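Local coordinates for protein exoglucanase A (Cellulomonas fimi, PDB 7CBD) that hydrolyses the beta-1,4-glucosidic linkages of cellulose with inversion at the anomeric carbon, releasing cellobiose from non-reducing chain ends through this family 6 catalytic domain, at residues A[40-45]-A[431-436]; A[120-126]-A[176-180]; A[241-245]-A[319-325]. All blocks are in the same frame, centred on the assembly; numbering follows the deposited sequence. Where two conformers were deposited one is given.

Interaction 1 of 3, residues A[40-45]-A[431-436]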
loop_
_atom_site.group_PDB
_atom_site.type_symbol
_atom_site.label_atom_id
_atom_site.label_comp_id
_atom_site.label_asym_id
_atom_site.label_seq_id
_atom_site.Cartn_x
_atom_site.Cartn_y
_atom_site.Cartn_z
ATOM N N ALA A 40 -25.348 0.779 0.900
ATOM C CA ALA A 40 -25.222 -0.502 1.594
ATOM C C ALA A 40 -23.846 -1.126 1.371
ATOM O O ALA A 40 -23.263 -1.719 2.291
ATOM C CB ALA A 40 -26.338 -1.449 1.143
ATOM N N LYS A 41 -23.313 -1.013 0.150
ATOM C CA LYS A 41 -21.966 -1.513 -0.119
ATOM C C LYS A 41 -20.922 -0.736 0.674
ATOM O O LYS A 41 -19.982 -1.322 1.224
ATOM C CB LYS A 41 -21.656 -1.404 -1.610
ATOM C CG LYS A 41 -22.455 -2.332 -2.510
ATOM C CD LYS A 41 -22.067 -2.056 -3.960
ATOM C CE LYS A 41 -22.574 -3.103 -4.928
ATOM N NZ LYS A 41 -22.040 -2.839 -6.297
ATOM N N MET A 42 -21.073 0.590 0.741
ATOM C CA MET A 42 -20.158 1.391 1.549
ATOM C C MET A 42 -20.195 0.960 3.011
ATOM O O MET A 42 -19.150 0.876 3.663
ATOM C CB MET A 42 -20.478 2.878 1.404
ATOM C CG MET A 42 -20.235 3.416 0.010
ATOM S SD MET A 42 -20.515 5.198 -0.059
ATOM C CE MET A 42 -19.850 5.580 -1.678
ATOM N N ARG A 43 -21.386 0.650 3.537
ATOM C CA ARG A 43 -21.462 0.182 4.918
ATOM C C ARG A 43 -20.672 -1.108 5.119
ATOM O O ARG A 43 -20.029 -1.291 6.156
ATOM C CB ARG A 43 -22.919 0.030 5.352
ATOM C CG ARG A 43 -23.647 1.369 5.450
ATOM C CD ARG A 43 -24.981 1.258 6.166
ATOM N NE ARG A 43 -25.930 0.399 5.460
ATOM C CZ ARG A 43 -26.841 0.834 4.590
ATOM N NH1 ARG A 43 -26.931 2.125 4.284
ATOM N NH2 ARG A 43 -27.665 -0.033 4.015
ATOM N N THR A 44 -20.689 -2.007 4.130
ATOM C CA THR A 44 -19.866 -3.213 4.221
ATOM C C THR A 44 -18.384 -2.868 4.276
ATOM O O THR A 44 -17.628 -3.449 5.064
ATOM C CB THR A 44 -20.149 -4.129 3.033
ATOM O OG1 THR A 44 -21.534 -4.474 3.035
ATOM C CG2 THR A 44 -19.303 -5.402 3.111
ATOM N N VAL A 45 -17.951 -1.915 3.450
ATOM C CA VAL A 45 -16.547 -1.514 3.435
ATOM C C VAL A 45 -16.107 -1.013 4.807
ATOM O O VAL A 45 -14.975 -1.271 5.243
ATOM C CB VAL A 45 -16.326 -0.467 2.329
ATOM C CG1 VAL A 45 -14.940 0.164 2.420
ATOM C CG2 VAL A 45 -16.535 -1.093 0.960
ATOM N N ILE A 431 -18.830 -6.068 -4.048
ATOM C CA ILE A 431 -19.116 -5.914 -2.629
ATOM C C ILE A 431 -20.598 -6.171 -2.397
ATOM O O ILE A 431 -21.446 -5.665 -3.138
ATOM C CB ILE A 431 -18.713 -4.509 -2.151
ATOM C CG1 ILE A 431 -17.196 -4.310 -2.294
ATOM C CG2 ILE A 431 -19.166 -4.275 -0.717
ATOM C CD1 ILE A 431 -16.781 -2.849 -2.203
ATOM N N GLY A 432 -20.909 -6.963 -1.376
ATOM C CA GLY A 432 -22.284 -7.128 -0.943
ATOM C C GLY A 432 -22.686 -6.027 0.024
ATOM O O GLY A 432 -21.853 -5.433 0.686
ATOM N N GLY A 433 -23.984 -5.756 0.097
ATOM C CA GLY A 433 -24.470 -4.702 0.971
ATOM C C GLY A 433 -24.724 -5.174 2.393
ATOM O O GLY A 433 -25.011 -6.343 2.649
ATOM N N THR A 434 -24.603 -4.238 3.332
ATOM C CA THR A 434 -24.945 -4.447 4.736
ATOM C C THR A 434 -26.069 -3.486 5.089
ATOM O O THR A 434 -25.995 -2.298 4.753
ATOM C CB THR A 434 -23.734 -4.166 5.641
ATOM O OG1 THR A 434 -22.694 -5.107 5.362
ATOM C CG2 THR A 434 -24.126 -4.280 7.110
ATOM N N THR A 435 -27.099 -3.989 5.766
ATOM C CA THR A 435 -28.263 -3.187 6.132
ATOM C C THR A 435 -28.527 -3.346 7.622
ATOM O O THR A 435 -28.727 -4.485 8.095
ATOM C CB THR A 435 -29.483 -3.618 5.317
ATOM O OG1 THR A 435 -29.204 -3.432 3.925
ATOM C CG2 THR A 435 -30.714 -2.800 5.703
ATOM N N PRO A 436 -28.550 -2.265 8.396
ATOM C CA PRO A 436 -28.877 -2.401 9.819
ATOM C C PRO A 436 -30.311 -2.868 10.016
ATOM O O PRO A 436 -31.198 -2.608 9.195
ATOM C CB PRO A 436 -28.672 -0.988 10.376
ATOM C CG PRO A 436 -28.704 -0.089 9.204
ATOM C CD PRO A 436 -28.241 -0.876 8.018
HETATM O O HOH W 1 -18.979 -3.360 -5.811
#
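Arg43 and Thr44 of helix 36-45 hold the extended chain of residues 431-436, which crosses the surface of the family 6 glycoside hydrolase domain after helix 417-425. Segment 431-436 itself has no regular secondary structure.

One backbone hydrogen bond joins the two segments. Thr434 N donates to Ala40 O at 3.0 Å and is nearly straight at the hydrogen, 168°. The same carbonyl accepts the helix bond from Thr44 N. The two donors reach it from opposite faces of its plane. Gly433 CA adds a CA-H...O contact to Ala40 O.

Side-chain hydrogen bonds carry most of the polar grip. Arg43 meets Thr434 O side-on with two nitrogens, NE at 2.8 Å and NH2 at 2.9 Å. Both bonds are bent, as expected when two donors share one oxygen. The Arg43 chain folds at chi3 (-63°), which brings the guanidinium edge back to this carbonyl. Thr435 OG1 lies near the same edge, and Ala40 CA sits over one face of the group. Pro436 CD packs against NE. Thr44 OG1 works in both directions: it donates to Gly432 O at 2.6 Å and accepts from Thr434 OG1 at 2.7 Å. Both of its hydrogen-bonding roles are thus used within the contact.

Apolar packing lies around Ile431. Its CG2 rests against Lys41 CB and Thr44 CB. Its CD1 meets Val45 CG2 at about a right angle between the side chains. Phe420 of helix 417-425 also touches Val45.

Water links the start of the loop segment to the helix. Lys41 runs out extended past Ile431 O, and one water accepts from Lys41 NZ at 3.1 Å and from Ile431 N at 3.2 Å.

Interaction 2 of 3, residues A[120-126]-A[176-180]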
loop_
_atom_site.group_PDB
_atom_site.type_symbol
_atom_site.label_atom_id
_atom_site.label_comp_id
_atom_site.label_asym_id
_atom_site.label_seq_id
_atom_site.Cartn_x
_atom_site.Cartn_y
_atom_site.Cartn_z
ATOM N N TYR A 120 14.047 12.252 12.876
ATOM C CA TYR A 120 13.406 10.974 12.576
ATOM C C TYR A 120 13.625 9.977 13.708
ATOM O O TYR A 120 12.693 9.300 14.151
ATOM C CB TYR A 120 13.980 10.414 11.280
ATOM C CG TYR A 120 13.370 9.100 10.834
ATOM C CD1 TYR A 120 12.096 9.062 10.266
ATOM C CD2 TYR A 120 14.080 7.904 10.940
ATOM C CE1 TYR A 120 11.543 7.873 9.823
ATOM C CE2 TYR A 120 13.528 6.699 10.506
ATOM C CZ TYR A 120 12.263 6.697 9.944
ATOM O OH TYR A 120 11.719 5.520 9.506
ATOM N N LYS A 121 14.857 9.896 14.205
ATOM C CA LYS A 121 15.161 8.950 15.268
ATOM C C LYS A 121 14.482 9.345 16.575
ATOM O O LYS A 121 13.787 8.532 17.192
ATOM C CB LYS A 121 16.675 8.848 15.465
ATOM C CG LYS A 121 17.432 8.247 14.297
ATOM C CD LYS A 121 18.923 8.243 14.570
ATOM C CE LYS A 121 19.710 7.598 13.441
ATOM N NZ LYS A 121 21.171 7.729 13.690
ATOM N N SER A 122 14.665 10.592 17.009
ATOM C CA SER A 122 14.301 10.982 18.366
ATOM C C SER A 122 12.849 11.408 18.512
ATOM O O SER A 122 12.261 11.200 19.580
ATOM C CB SER A 122 15.218 12.107 18.857
ATOM O OG SER A 122 14.900 13.334 18.226
ATOM N N GLU A 123 12.257 12.006 17.478
ATOM C CA GLU A 123 10.905 12.540 17.557
ATOM C C GLU A 123 9.882 11.732 16.779
ATOM O O GLU A 123 8.679 11.995 16.909
ATOM C CB GLU A 123 10.869 14.000 17.069
ATOM C CG GLU A 123 11.665 14.969 17.926
ATOM C CD GLU A 123 11.836 16.339 17.274
ATOM O OE1 GLU A 123 10.882 16.823 16.621
ATOM O OE2 GLU A 123 12.935 16.929 17.404
ATOM N N TYR A 124 10.318 10.764 15.976
ATOM C CA TYR A 124 9.388 9.927 15.227
ATOM C C TYR A 124 9.511 8.468 15.656
ATOM O O TYR A 124 8.585 7.935 16.278
ATOM C CB TYR A 124 9.570 10.144 13.718
ATOM C CG TYR A 124 8.598 9.329 12.901
ATOM C CD1 TYR A 124 7.268 9.723 12.762
ATOM C CD2 TYR A 124 9.006 8.151 12.288
ATOM C CE1 TYR A 124 6.359 8.945 12.033
ATOM C CE2 TYR A 124 8.110 7.371 11.561
ATOM C CZ TYR A 124 6.792 7.773 11.436
ATOM O OH TYR A 124 5.912 6.992 10.720
ATOM N N ILE A 125 10.636 7.804 15.375
ATOM C CA ILE A 125 10.758 6.391 15.730
ATOM C C ILE A 125 10.718 6.196 17.246
ATOM O O ILE A 125 10.010 5.319 17.753
ATOM C CB ILE A 125 12.013 5.758 15.100
ATOM C CG1 ILE A 125 11.924 5.756 13.568
ATOM C CG2 ILE A 125 12.211 4.340 15.630
ATOM C CD1 ILE A 125 10.751 4.990 12.994
ATOM N N ASP A 126 11.499 6.982 17.993
ATOM C CA ASP A 126 11.566 6.737 19.437
ATOM C C ASP A 126 10.202 6.809 20.114
ATOM O O ASP A 126 9.871 5.887 20.879
ATOM C CB ASP A 126 12.590 7.651 20.124
ATOM C CG ASP A 126 14.029 7.219 19.889
ATOM O OD1 ASP A 126 14.261 6.170 19.247
ATOM O OD2 ASP A 126 14.933 7.954 20.349
ATOM N N TYR A 176 17.492 2.077 11.607
ATOM C CA TYR A 176 17.081 2.489 12.946
ATOM C C TYR A 176 15.668 2.013 13.257
ATOM O O TYR A 176 15.400 1.501 14.350
ATOM C CB TYR A 176 17.180 4.007 13.064
ATOM C CG TYR A 176 17.045 4.515 14.480
ATOM C CD1 TYR A 176 18.140 4.533 15.337
ATOM C CD2 TYR A 176 15.822 4.966 14.965
ATOM C CE1 TYR A 176 18.022 5.004 16.632
ATOM C CE2 TYR A 176 15.694 5.435 16.261
ATOM C CZ TYR A 176 16.796 5.443 17.089
ATOM O OH TYR A 176 16.671 5.910 18.378
ATOM N N ALA A 177 14.744 2.188 12.306
ATOM C CA ALA A 177 13.376 1.722 12.490
ATOM C C ALA A 177 13.356 0.227 12.763
ATOM O O ALA A 177 12.717 -0.235 13.717
ATOM C CB ALA A 177 12.545 2.060 11.253
ATOM N N LEU A 178 14.075 -0.543 11.941
ATOM C CA LEU A 178 14.109 -1.993 12.114
ATOM C C LEU A 178 14.725 -2.383 13.452
ATOM O O LEU A 178 14.204 -3.267 14.145
ATOM C CB LEU A 178 14.876 -2.641 10.963
ATOM C CG LEU A 178 14.199 -2.612 9.590
ATOM C CD1 LEU A 178 15.157 -3.162 8.559
ATOM C CD2 LEU A 178 12.915 -3.416 9.586
ATOM N N ASP A 179 15.830 -1.736 13.839
ATOM C CA ASP A 179 16.475 -2.071 15.106
ATOM C C ASP A 179 15.535 -1.816 16.277
ATOM O O ASP A 179 15.389 -2.660 17.173
ATOM C CB ASP A 179 17.757 -1.249 15.292
ATOM C CG ASP A 179 18.939 -1.759 14.469
ATOM O OD1 ASP A 179 18.921 -2.921 13.995
ATOM O OD2 ASP A 179 19.911 -0.985 14.316
ATOM N N LYS A 180 14.887 -0.647 16.291
ATOM C CA LYS A 180 14.027 -0.290 17.415
ATOM C C LYS A 180 12.773 -1.149 17.454
ATOM O O LYS A 180 12.330 -1.562 18.530
ATOM C CB LYS A 180 13.658 1.190 17.342
ATOM C CG LYS A 180 14.842 2.109 17.589
ATOM C CD LYS A 180 15.172 2.196 19.065
ATOM C CE LYS A 180 14.091 2.975 19.807
ATOM N NZ LYS A 180 14.499 3.384 21.186
HETATM O O HOH W 2 11.953 4.272 22.066
#
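Tyr176 reaches from helix 161-182 to helix 114-132 and meets Lys121, Ile125 and Asp126. Its OH donates to Asp126 OD1 at 2.6 Å. The carboxylate receives it on the syn lone pair, and the oxygen lies at the ring edge, in plane.

Lys121 covers one face of the ring. Its CG stands 3.6 Å from the Tyr176 ring centroid and almost on the ring normal, a CH-pi contact. The lysine chain is extended beyond CG, so CB, CG and CD run across the face from the CE2 side to the CD1 side. Lys180 CG lies over the opposite face, toward the rim. Tyr176 is therefore clasped between the aliphatic parts of two lysines. Ile125 CG2 packs against Tyr176 CE2 at 3.7 Å, while Ile125 CD1 reaches Ala177 CB at 3.9 Å.

Lys180 bends at chi2 (-78°) and chi3 (-71°), turning its amino group back to the carboxylate. Its NZ forms a salt bridge with Asp126 OD1 at 3.4 Å. OD1 thus faces both the phenol and the ammonium, which would stabilise its negative charge. A water accepts from Lys180 NZ at 2.8 Å and donates to Asp126 O.

Farther out, Tyr120 OH approaches Ala177 CB and is hydrogen-bonded to Glu147. Ile125 CG1 lies over one face of the Tyr120 ring, offset to the rim. Ile125 also touches Ile93 of strand 87-93. Helix 114-132 makes a wider pi-type turn at 120-125, where Ile125 N bonds to Tyr120 O at 2.8 Å.

The segment axes cross at -51° and come within 10.5 Å. This is the packing of neighbouring outer helices around the parallel strands of the distorted beta/alpha barrel of glycoside hydrolase family 6.

Interaction 3 of 3, residues A[241-245]-A[319-325]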
loop_
_atom_site.group_PDB
_atom_site.type_symbol
_atom_site.label_atom_id
_atom_site.label_comp_id
_atom_site.label_asym_id
_atom_site.label_seq_id
_atom_site.Cartn_x
_atom_site.Cartn_y
_atom_site.Cartn_z
ATOM N N GLU A 241 -3.878 -10.603 -13.372
ATOM C CA GLU A 241 -4.440 -10.285 -14.676
ATOM C C GLU A 241 -5.074 -11.559 -15.217
ATOM O O GLU A 241 -4.363 -12.424 -15.748
ATOM C CB GLU A 241 -3.355 -9.772 -15.627
ATOM C CG GLU A 241 -2.986 -8.307 -15.407
ATOM C CD GLU A 241 -4.075 -7.336 -15.846
ATOM O OE1 GLU A 241 -5.124 -7.781 -16.364
ATOM O OE2 GLU A 241 -3.883 -6.117 -15.669
ATOM N N PRO A 242 -6.394 -11.730 -15.104
ATOM C CA PRO A 242 -6.997 -13.040 -15.408
ATOM C C PRO A 242 -6.926 -13.428 -16.873
ATOM O O PRO A 242 -6.841 -14.622 -17.189
ATOM C CB PRO A 242 -8.452 -12.865 -14.954
ATOM C CG PRO A 242 -8.689 -11.378 -15.039
ATOM C CD PRO A 242 -7.388 -10.754 -14.626
ATOM N N LEU A 243 -6.986 -12.457 -17.778
ATOM C CA LEU A 243 -6.944 -12.743 -19.202
ATOM C C LEU A 243 -5.519 -12.762 -19.728
ATOM O O LEU A 243 -5.210 -13.535 -20.640
ATOM C CB LEU A 243 -7.803 -11.728 -19.966
ATOM C CG LEU A 243 -9.258 -11.605 -19.489
ATOM C CD1 LEU A 243 -10.008 -10.560 -20.311
ATOM C CD2 LEU A 243 -9.981 -12.950 -19.540
ATOM N N LEU A 244 -4.635 -11.970 -19.134
ATOM C CA LEU A 244 -3.227 -11.934 -19.517
ATOM C C LEU A 244 -2.398 -12.737 -18.516
ATOM O O LEU A 244 -1.521 -12.212 -17.826
ATOM C CB LEU A 244 -2.753 -10.486 -19.609
ATOM C CG LEU A 244 -3.502 -9.588 -20.599
ATOM C CD1 LEU A 244 -3.011 -8.150 -20.512
ATOM C CD2 LEU A 244 -3.350 -10.123 -22.019
ATOM N N SER A 245 -2.698 -14.033 -18.444
ATOM C CA SER A 245 -2.129 -14.907 -17.426
ATOM C C SER A 245 -0.779 -15.486 -17.818
ATOM O O SER A 245 -0.156 -16.175 -17.002
ATOM C CB SER A 245 -3.099 -16.050 -17.115
ATOM O OG SER A 245 -3.289 -16.854 -18.267
ATOM N N TYR A 319 -4.173 -6.146 -28.283
ATOM C CA TYR A 319 -4.453 -7.313 -27.453
ATOM C C TYR A 319 -4.306 -6.972 -25.980
ATOM O O TYR A 319 -5.187 -7.280 -25.169
ATOM C CB TYR A 319 -3.501 -8.446 -27.830
ATOM C CG TYR A 319 -3.770 -9.750 -27.119
ATOM C CD1 TYR A 319 -4.700 -10.653 -27.617
ATOM C CD2 TYR A 319 -3.081 -10.090 -25.959
ATOM C CE1 TYR A 319 -4.946 -11.854 -26.974
ATOM C CE2 TYR A 319 -3.318 -11.291 -25.310
ATOM C CZ TYR A 319 -4.252 -12.174 -25.826
ATOM O OH TYR A 319 -4.508 -13.373 -25.197
ATOM N N VAL A 320 -3.185 -6.348 -25.613
ATOM C CA VAL A 320 -2.964 -6.010 -24.212
ATOM C C VAL A 320 -3.983 -4.981 -23.744
ATOM O O VAL A 320 -4.563 -5.114 -22.663
ATOM C CB VAL A 320 -1.511 -5.554 -23.989
ATOM C CG1 VAL A 320 -1.369 -4.827 -22.655
ATOM C CG2 VAL A 320 -0.579 -6.754 -24.065
ATOM N N ASP A 321 -4.241 -3.956 -24.563
ATOM C CA ASP A 321 -5.115 -2.874 -24.122
ATOM C C ASP A 321 -6.567 -3.323 -23.993
ATOM O O ASP A 321 -7.307 -2.784 -23.160
ATOM C CB ASP A 321 -4.973 -1.669 -25.054
ATOM C CG ASP A 321 -3.622 -0.978 -24.914
ATOM O OD1 ASP A 321 -2.898 -1.261 -23.927
ATOM O OD2 ASP A 321 -3.283 -0.156 -25.795
ATOM N N ALA A 322 -6.994 -4.303 -24.789
ATOM C CA ALA A 322 -8.359 -4.801 -24.662
ATOM C C ALA A 322 -8.509 -5.785 -23.511
ATOM O O ALA A 322 -9.611 -5.939 -22.974
ATOM C CB ALA A 322 -8.803 -5.470 -25.964
ATOM N N ASN A 323 -7.425 -6.452 -23.112
ATOM C CA ASN A 323 -7.517 -7.581 -22.200
ATOM C C ASN A 323 -6.969 -7.320 -20.804
ATOM O O ASN A 323 -7.216 -8.138 -19.909
ATOM C CB ASN A 323 -6.846 -8.818 -22.814
ATOM C CG ASN A 323 -7.607 -9.343 -24.012
ATOM O OD1 ASN A 323 -8.825 -9.507 -23.953
ATOM N ND2 ASN A 323 -6.901 -9.599 -25.105
ATOM N N ARG A 324 -6.252 -6.220 -20.583
ATOM C CA ARG A 324 -5.755 -5.908 -19.253
ATOM C C ARG A 324 -6.871 -5.356 -18.377
ATOM O O ARG A 324 -7.705 -4.570 -18.835
ATOM C CB ARG A 324 -4.611 -4.895 -19.332
ATOM C CG ARG A 324 -4.924 -3.534 -19.971
ATOM C CD ARG A 324 -3.631 -2.745 -20.025
ATOM N NE ARG A 324 -3.554 -1.624 -20.962
ATOM C CZ ARG A 324 -3.767 -0.351 -20.641
ATOM N NH1 ARG A 324 -4.177 -0.019 -19.425
ATOM N NH2 ARG A 324 -3.593 0.592 -21.554
ATOM N N VAL A 325 -6.884 -5.777 -17.109
ATOM C CA VAL A 325 -7.840 -5.198 -16.175
ATOM C C VAL A 325 -7.328 -3.877 -15.621
ATOM O O VAL A 325 -8.127 -2.988 -15.313
ATOM C CB VAL A 325 -8.292 -6.177 -15.071
ATOM C CG1 VAL A 325 -8.850 -7.457 -15.687
ATOM C CG2 VAL A 325 -7.159 -6.483 -14.103
HETATM O O HOH W 3 -6.346 -9.709 -17.730
HETATM O O HOH W 4 -3.592 -13.970 -22.792
#
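Glu241 bends at chi2 (-71°), which turns its carboxylate to the backbone of Val325. Leu244 has CG beside its backbone N (chi1 -59°), and its two methyls reach the end of helix 316-323.

The polar link is a nearly straight hydrogen bond. Val325 N donates to Glu241 OE1 at 2.8 Å, with 176° at the hydrogen. The amide meets OE1 on its syn lone pair. Glu241 OE2 accepts from Asp326 N, so the two carboxylate oxygens bind the successive amides of Val325 and Asp326, just past the helix end. Val325 CG2 lies 3.3 Å from Glu241 OE1, alongside the acid. The tip of Val325 CG1 meets Pro242 CD.

Leu244 provides the main apolar contact. Its CD2 touches Tyr319 CE2 at 3.5 Å and also Asn323 CB. Its CD1 packs against Arg324 CA at 3.8 Å. Leu243 CB rests on Asn323 O, with the leucine and asparagine side chains at about a right angle.

Two waters fill out the polar network. One donates to Glu241 OE1 and to Asn323 O and accepts from Leu244 N. The other donates to Leu243 O at 2.7 Å and lies 2.6 Å from Tyr319 OH, at the ring edge and in its plane.

On the helix side, Asn323 ND2 sits over the centre of the Tyr319 ring, and Asn323 OD1 accepts from Thr311 N. Arg324 points its end away from the loop. There NE and NH2 share Asp321 OD1 in a salt bridge, NH1 bonds to Asp326 O, and Phe261 gives a cation-pi partner.

Overall, the loop that follows barrel strand 228-231 packs against the C-terminal end of helix 316-323. The arrangement joins two excursions from the family 6 barrel core, away from its predicted catalytic aspartates.

How the interactions relate
The three contacts are spread round the outside of a single catalytic domain. Interaction 1 spans the longest stretch of chain, pairing an early helix with a late loop, and the other two fall between its ends. Interaction 2 closes before interaction 3 opens. The centres of interactions 1 and 2 are 39 Å apart, those of 1 and 3 are 29 Å apart, and those of 2 and 3 are 43 Å apart, on opposite sides of the chain's centre. No two touch. Interaction 2 packs outer helices of the barrel, interaction 3 joins a loop to a helix end, and interaction 1 fastens the C-terminal part. All three lie away from the predicted active-site residues.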